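Local coordinates for shikimate dehydrogenase (Thermotoga maritima, PDB 3U62), which probably catalyses the reversible NADPH-linked reduction of 3-dehydroshikimate to shikimate, a step of chorismate and aromatic amino acid biosynthesis, at residues A[17-22]-A[227-232]; A[73-78]-A[93-98]. All blocks are in the same frame, centred on the assembly; numbering follows the deposited sequence.

Contact 1 (A[17-22]-A[227-232])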
loop_
_atom_site.group_PDB
_atom_site.type_symbol
_atom_site.label_atom_id
_atom_site.label_comp_id
_atom_site.label_asym_id
_atom_site.label_seq_id
_atom_site.Cartn_x
_atom_site.Cartn_y
_atom_site.Cartn_z
ATOM N N ARG A 17 0.339 -17.752 0.427
ATOM C CA ARG A 17 1.372 -18.624 1.002
ATOM C C ARG A 17 1.722 -18.227 2.438
ATOM O O ARG A 17 1.894 -19.093 3.299
ATOM C CB ARG A 17 2.637 -18.646 0.131
ATOM C CG ARG A 17 3.359 -17.310 0.062
ATOM C CD ARG A 17 4.772 -17.405 -0.466
ATOM N NE ARG A 17 5.402 -16.081 -0.448
ATOM C CZ ARG A 17 6.426 -15.709 -1.212
ATOM N NH1 ARG A 17 6.961 -16.558 -2.081
ATOM N NH2 ARG A 17 6.913 -14.479 -1.113
ATOM N N LEU A 18 1.811 -16.921 2.689
ATOM C CA LEU A 18 2.201 -16.406 3.999
ATOM C C LEU A 18 1.119 -16.580 5.060
ATOM O O LEU A 18 1.406 -17.072 6.153
ATOM C CB LEU A 18 2.649 -14.945 3.906
ATOM C CG LEU A 18 4.078 -14.731 3.392
ATOM C CD1 LEU A 18 4.228 -13.327 2.831
ATOM C CD2 LEU A 18 5.113 -14.995 4.492
ATOM N N TYR A 19 -0.113 -16.183 4.746
ATOM C CA TYR A 19 -1.217 -16.348 5.691
ATOM C C TYR A 19 -1.499 -17.825 5.976
ATOM O O TYR A 19 -1.747 -18.193 7.125
ATOM C CB TYR A 19 -2.485 -15.650 5.200
ATOM C CG TYR A 19 -2.463 -14.137 5.289
ATOM C CD1 TYR A 19 -1.989 -13.366 4.228
ATOM C CD2 TYR A 19 -2.942 -13.475 6.421
ATOM C CE1 TYR A 19 -1.977 -11.975 4.294
ATOM C CE2 TYR A 19 -2.934 -12.081 6.497
ATOM C CZ TYR A 19 -2.451 -11.341 5.430
ATOM O OH TYR A 19 -2.439 -9.966 5.494
ATOM N N ASN A 20 -1.452 -18.663 4.941
ATOM C CA ASN A 20 -1.667 -20.102 5.111
ATOM C C ASN A 20 -0.588 -20.784 5.947
ATOM O O ASN A 20 -0.896 -21.671 6.749
ATOM C CB ASN A 20 -1.826 -20.805 3.762
ATOM C CG ASN A 20 -3.174 -20.538 3.122
ATOM O OD1 ASN A 20 -4.210 -20.568 3.787
ATOM N ND2 ASN A 20 -3.169 -20.282 1.818
ATOM N N GLU A 21 0.670 -20.380 5.754
ATOM C CA GLU A 21 1.769 -20.881 6.583
ATOM C C GLU A 21 1.578 -20.423 8.028
ATOM O O GLU A 21 1.800 -21.192 8.965
ATOM C CB GLU A 21 3.130 -20.412 6.051
ATOM C CG GLU A 21 4.336 -21.033 6.771
ATOM C CD GLU A 21 5.677 -20.439 6.348
ATOM O OE1 GLU A 21 5.702 -19.439 5.593
ATOM O OE2 GLU A 21 6.721 -20.981 6.776
ATOM N N TYR A 22 1.159 -19.169 8.188
ATOM C CA TYR A 22 0.890 -18.583 9.495
ATOM C C TYR A 22 -0.219 -19.335 10.234
ATOM O O TYR A 22 -0.056 -19.682 11.408
ATOM C CB TYR A 22 0.540 -17.096 9.349
ATOM C CG TYR A 22 -0.063 -16.473 10.586
ATOM C CD1 TYR A 22 0.748 -15.971 11.600
ATOM C CD2 TYR A 22 -1.446 -16.385 10.738
ATOM C CE1 TYR A 22 0.198 -15.402 12.739
ATOM C CE2 TYR A 22 -2.006 -15.819 11.873
ATOM C CZ TYR A 22 -1.179 -15.329 12.866
ATOM O OH TYR A 22 -1.723 -14.764 13.992
ATOM N N TYR A 227 3.467 -4.862 8.253
ATOM C CA TYR A 227 2.653 -4.195 9.263
ATOM C C TYR A 227 1.166 -4.103 8.919
ATOM O O TYR A 227 0.330 -4.099 9.827
ATOM C CB TYR A 227 3.230 -2.826 9.618
ATOM C CG TYR A 227 4.499 -2.897 10.440
ATOM C CD1 TYR A 227 5.706 -2.413 9.939
ATOM C CD2 TYR A 227 4.493 -3.448 11.724
ATOM C CE1 TYR A 227 6.875 -2.471 10.689
ATOM C CE2 TYR A 227 5.655 -3.515 12.485
ATOM C CZ TYR A 227 6.841 -3.022 11.962
ATOM O OH TYR A 227 7.992 -3.088 12.710
ATOM N N GLN A 228 0.828 -4.032 7.631
ATOM C CA GLN A 228 -0.586 -4.092 7.239
ATOM C C GLN A 228 -1.163 -5.482 7.506
ATOM O O GLN A 228 -2.313 -5.605 7.928
ATOM C CB GLN A 228 -0.837 -3.613 5.795
ATOM C CG GLN A 228 -0.253 -4.472 4.670
ATOM C CD GLN A 228 -1.158 -5.619 4.240
ATOM O OE1 GLN A 228 -2.380 -5.476 4.158
ATOM N NE2 GLN A 228 -0.551 -6.766 3.949
ATOM N N ALA A 229 -0.351 -6.514 7.275
ATOM C CA ALA A 229 -0.739 -7.897 7.562
ATOM C C ALA A 229 -0.996 -8.099 9.052
ATOM O O ALA A 229 -1.956 -8.770 9.434
ATOM C CB ALA A 229 0.327 -8.863 7.068
ATOM N N MET A 230 -0.131 -7.515 9.880
ATOM C CA MET A 230 -0.291 -7.531 11.331
ATOM C C MET A 230 -1.631 -6.919 11.736
ATOM O O MET A 230 -2.369 -7.501 12.537
ATOM C CB MET A 230 0.861 -6.775 11.998
ATOM C CG MET A 230 0.757 -6.659 13.516
ATOM S SD MET A 230 2.047 -5.626 14.238
ATOM C CE MET A 230 3.493 -6.658 14.001
ATOM N N GLU A 231 -1.938 -5.751 11.173
ATOM C CA GLU A 231 -3.184 -5.048 11.467
ATOM C C GLU A 231 -4.409 -5.829 10.981
ATOM O O GLU A 231 -5.428 -5.874 11.675
ATOM C CB GLU A 231 -3.162 -3.637 10.867
ATOM C CG GLU A 231 -4.232 -2.688 11.416
ATOM C CD GLU A 231 -3.949 -2.188 12.827
ATOM O OE1 GLU A 231 -2.770 -2.266 13.278
ATOM O OE2 GLU A 231 -4.919 -1.720 13.489
ATOM N N ASN A 232 -4.300 -6.438 9.798
ATOM C CA ASN A 232 -5.356 -7.301 9.258
ATOM C C ASN A 232 -5.729 -8.408 10.230
ATOM O O ASN A 232 -6.909 -8.637 10.506
ATOM C CB ASN A 232 -4.922 -7.949 7.937
ATOM C CG ASN A 232 -4.722 -6.948 6.816
ATOM O OD1 ASN A 232 -5.223 -5.824 6.862
ATOM N ND2 ASN A 232 -3.987 -7.360 5.790
HETATM O O HOH W 1 -2.142 -8.941 2.901
#

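Contact 2 (A[73-78]-A[93-98])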
loop_
_atom_site.group_PDB
_atom_site.type_symbol
_atom_site.label_atom_id
_atom_site.label_comp_id
_atom_site.label_asym_id
_atom_site.label_seq_id
_atom_site.Cartn_x
_atom_site.Cartn_y
_atom_site.Cartn_z
ATOM N N SER A 73 -14.797 2.204 7.732
ATOM C CA SER A 73 -14.407 2.963 8.914
ATOM C C SER A 73 -14.169 4.423 8.539
ATOM O O SER A 73 -14.038 4.754 7.358
ATOM C CB SER A 73 -13.140 2.367 9.533
ATOM O OG SER A 73 -12.046 2.436 8.634
ATOM N N GLU A 74 -14.110 5.288 9.550
ATOM C CA GLU A 74 -13.911 6.723 9.345
ATOM C C GLU A 74 -12.633 7.028 8.562
ATOM O O GLU A 74 -12.641 7.877 7.668
ATOM C CB GLU A 74 -13.900 7.456 10.689
ATOM C CG GLU A 74 -13.970 8.978 10.587
ATOM C CD GLU A 74 -13.876 9.670 11.939
ATOM O OE1 GLU A 74 -13.519 9.008 12.938
ATOM O OE2 GLU A 74 -14.156 10.886 12.003
ATOM N N ASP A 75 -11.547 6.337 8.901
ATOM C CA ASP A 75 -10.271 6.531 8.209
ATOM C C ASP A 75 -10.294 5.987 6.780
ATOM O O ASP A 75 -9.709 6.593 5.882
ATOM C CB ASP A 75 -9.102 5.943 9.008
ATOM C CG ASP A 75 -9.309 4.483 9.369
ATOM O OD1 ASP A 75 -10.266 4.178 10.113
ATOM O OD2 ASP A 75 -8.504 3.642 8.918
ATOM N N ALA A 76 -10.975 4.859 6.572
ATOM C CA ALA A 76 -11.164 4.307 5.228
ATOM C C ALA A 76 -11.968 5.266 4.348
ATOM O O ALA A 76 -11.705 5.380 3.149
ATOM C CB ALA A 76 -11.838 2.947 5.297
ATOM N N GLN A 77 -12.941 5.944 4.953
ATOM C CA GLN A 77 -13.730 6.971 4.271
ATOM C C GLN A 77 -12.869 8.160 3.854
ATOM O O GLN A 77 -12.978 8.643 2.726
ATOM C CB GLN A 77 -14.884 7.446 5.154
ATOM C CG GLN A 77 -16.033 6.456 5.295
ATOM C CD GLN A 77 -17.030 6.852 6.374
ATOM O OE1 GLN A 77 -16.655 7.335 7.444
ATOM N NE2 GLN A 77 -18.312 6.637 6.098
ATOM N N ARG A 78 -12.016 8.625 4.765
ATOM C CA ARG A 78 -11.111 9.741 4.480
ATOM C C ARG A 78 -10.119 9.396 3.374
ATOM O O ARG A 78 -9.782 10.241 2.544
ATOM C CB ARG A 78 -10.363 10.176 5.746
ATOM C CG ARG A 78 -11.237 10.842 6.805
ATOM C CD ARG A 78 -11.872 12.123 6.283
ATOM N NE ARG A 78 -12.725 12.766 7.277
ATOM C CZ ARG A 78 -13.401 13.893 7.075
ATOM N NH1 ARG A 78 -13.334 14.520 5.907
ATOM N NH2 ARG A 78 -14.148 14.399 8.048
ATOM N N THR A 93 -5.764 -0.657 6.320
ATOM C CA THR A 93 -4.582 -1.013 7.098
ATOM C C THR A 93 -3.296 -0.604 6.382
ATOM O O THR A 93 -2.206 -0.712 6.950
ATOM C CB THR A 93 -4.544 -2.521 7.422
ATOM O OG1 THR A 93 -4.468 -3.275 6.205
ATOM C CG2 THR A 93 -5.792 -2.934 8.187
ATOM N N ASP A 94 -3.430 -0.138 5.140
ATOM C CA ASP A 94 -2.288 0.346 4.363
ATOM C C ASP A 94 -1.589 1.522 5.040
ATOM O O ASP A 94 -0.360 1.538 5.131
ATOM C CB ASP A 94 -2.704 0.737 2.938
ATOM C CG ASP A 94 -2.751 -0.449 1.985
ATOM O OD1 ASP A 94 -2.120 -1.491 2.269
ATOM O OD2 ASP A 94 -3.422 -0.331 0.934
ATOM N N TRP A 95 -2.366 2.498 5.515
ATOM C CA TRP A 95 -1.793 3.672 6.179
ATOM C C TRP A 95 -1.086 3.307 7.483
ATOM O O TRP A 95 -0.063 3.905 7.827
ATOM C CB TRP A 95 -2.832 4.782 6.398
ATOM C CG TRP A 95 -3.840 4.541 7.492
ATOM C CD1 TRP A 95 -5.072 3.973 7.355
ATOM C CD2 TRP A 95 -3.715 4.891 8.880
ATOM N NE1 TRP A 95 -5.720 3.936 8.565
ATOM C CE2 TRP A 95 -4.910 4.491 9.519
ATOM C CE3 TRP A 95 -2.705 5.494 9.646
ATOM C CZ2 TRP A 95 -5.126 4.673 10.888
ATOM C CZ3 TRP A 95 -2.922 5.676 11.009
ATOM C CH2 TRP A 95 -4.125 5.265 11.613
ATOM N N VAL A 96 -1.639 2.326 8.195
ATOM C CA VAL A 96 -1.011 1.770 9.396
ATOM C C VAL A 96 0.328 1.133 9.024
ATOM O O VAL A 96 1.326 1.321 9.725
ATOM C CB VAL A 96 -1.931 0.734 10.098
ATOM C CG1 VAL A 96 -1.183 -0.031 11.187
ATOM C CG2 VAL A 96 -3.163 1.419 10.682
ATOM N N GLY A 97 0.338 0.393 7.915
ATOM C CA GLY A 97 1.560 -0.199 7.378
ATOM C C GLY A 97 2.638 0.834 7.108
ATOM O O GLY A 97 3.812 0.599 7.399
ATOM N N VAL A 98 2.234 1.981 6.561
ATOM C CA VAL A 98 3.163 3.071 6.248
ATOM C C VAL A 98 3.731 3.714 7.519
ATOM O O VAL A 98 4.950 3.869 7.644
ATOM C CB VAL A 98 2.521 4.147 5.328
ATOM C CG1 VAL A 98 3.504 5.278 5.038
ATOM C CG2 VAL A 98 2.048 3.526 4.021
#

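Contact 1 (A[17-22]-A[227-232])
The phenol oxygen of Y19 meets the side-chain amide of N232: ND2 donates to OH over 3.0 Å, with an N-H...O angle of 166° and the oxygen almost in the amide plane. Measured from the ring, ND2 sits at its edge, near the ring plane. A229 fills in obliquely, its CB lying 3.4 Å from Y19 OH. A water joins the hydroxyl to the other amide, 2.8 Å from Y19 OH and 2.9 Å from Q228 NE2, which donates to it. N232 CG stands beside the backbone N (chi1 -66°), which lets ND2 serve Q228 as well; this second bond reaches Q228 OE1 over 3.0 Å but arrives from above the carbonyl plane. N232 OD1 is hydrogen-bonded to T93 OG1, fixing the amide from its other end. A leucine at N232 could neither donate nor accept, and Y19 OH, Q228 OE1 and T93 OG1 would probably each lose a buried polar partner. Farther out, Y32 stacks on the Y19 ring and F248 meets it edge-to-face. The axes of segments 17-22 and 227-232 approach no closer than 12.5 Å and cross at -49°, so the tyrosine spans the gap and backbones do not touch. This buried junction is where helix 222-235, after the last strand of the Rossmann sheet, returns to helix 15-26 of the substrate-binding domain, with Q228 beside N83 of the predicted shikimate site.

Contact 2 (A[73-78]-A[93-98])
The carboxylate of D75 meets the indole of W95 at its nitrogen-bearing edge, while V96 CG2, from the tryptophan's own helix, lies 3.7 Å above the centre of one face. Y125 of helix 118-129 packs edge-to-face with the same indole. The contact thus joins the N-terminal start of helix 74-79, in the substrate-binding domain, to that of helix 94-101, which leads toward the Rossmann domain, beside the first helix of that NADP-binding fold. The evidence for a single-point junction is plain: the nearest CA atoms, those of D75 and W95, are 9.2 Å apart, and the pair D75-W95 supplies every close approach between 73-78 and 93-98.

W95 NE1 donates to D75 OD2 over 2.8 Å with an N-H...O angle of 155°. The oxygen is met on its anti side, somewhat out of the carboxylate plane, and lies slightly off the indole plane; the two planes stand 74° apart, which excludes a stack. Neighbouring ring carbons stay farther off, CE2 of W95 being 3.7 Å from D75 OD2. The D75 side chain leaves with CG between its backbone N and carbonyl carbon (chi1 54°), presenting one oxygen to the tryptophan and the other to its own helix start.

E74, next to D75, is predicted to bind NADP(+), and D94, next to W95, to bind shikimate, consistent with a position at the cleft between the domains. The remaining oxygen of D75 is held by the helix cap: S73, at the N-cap, accepts a weak bond from A76 N at 3.4 Å, and its OG donates to D75 OD1 over 2.9 Å, reaching that oxygen from above the carboxylate plane.

Contact 1 is a buried junction and contact 2 a surface one, their centres about 17 Å apart, and they share no helix. They are nonetheless in direct touch: beyond the T93-N232 bond, Q228 CB packs on T93 O, and E231 packs on V96 and T93. Helix 222-235 therefore touches both helix 15-26 and the start of helix 94-101. The chemistry follows the setting. In the interior, neutral amides, a phenol and a water share a hydrogen-bond network among aromatic rings; near the surface, probably at the cleft between the domains, one carboxylate takes an indole N-H with less buried area, 79 against 111 Å².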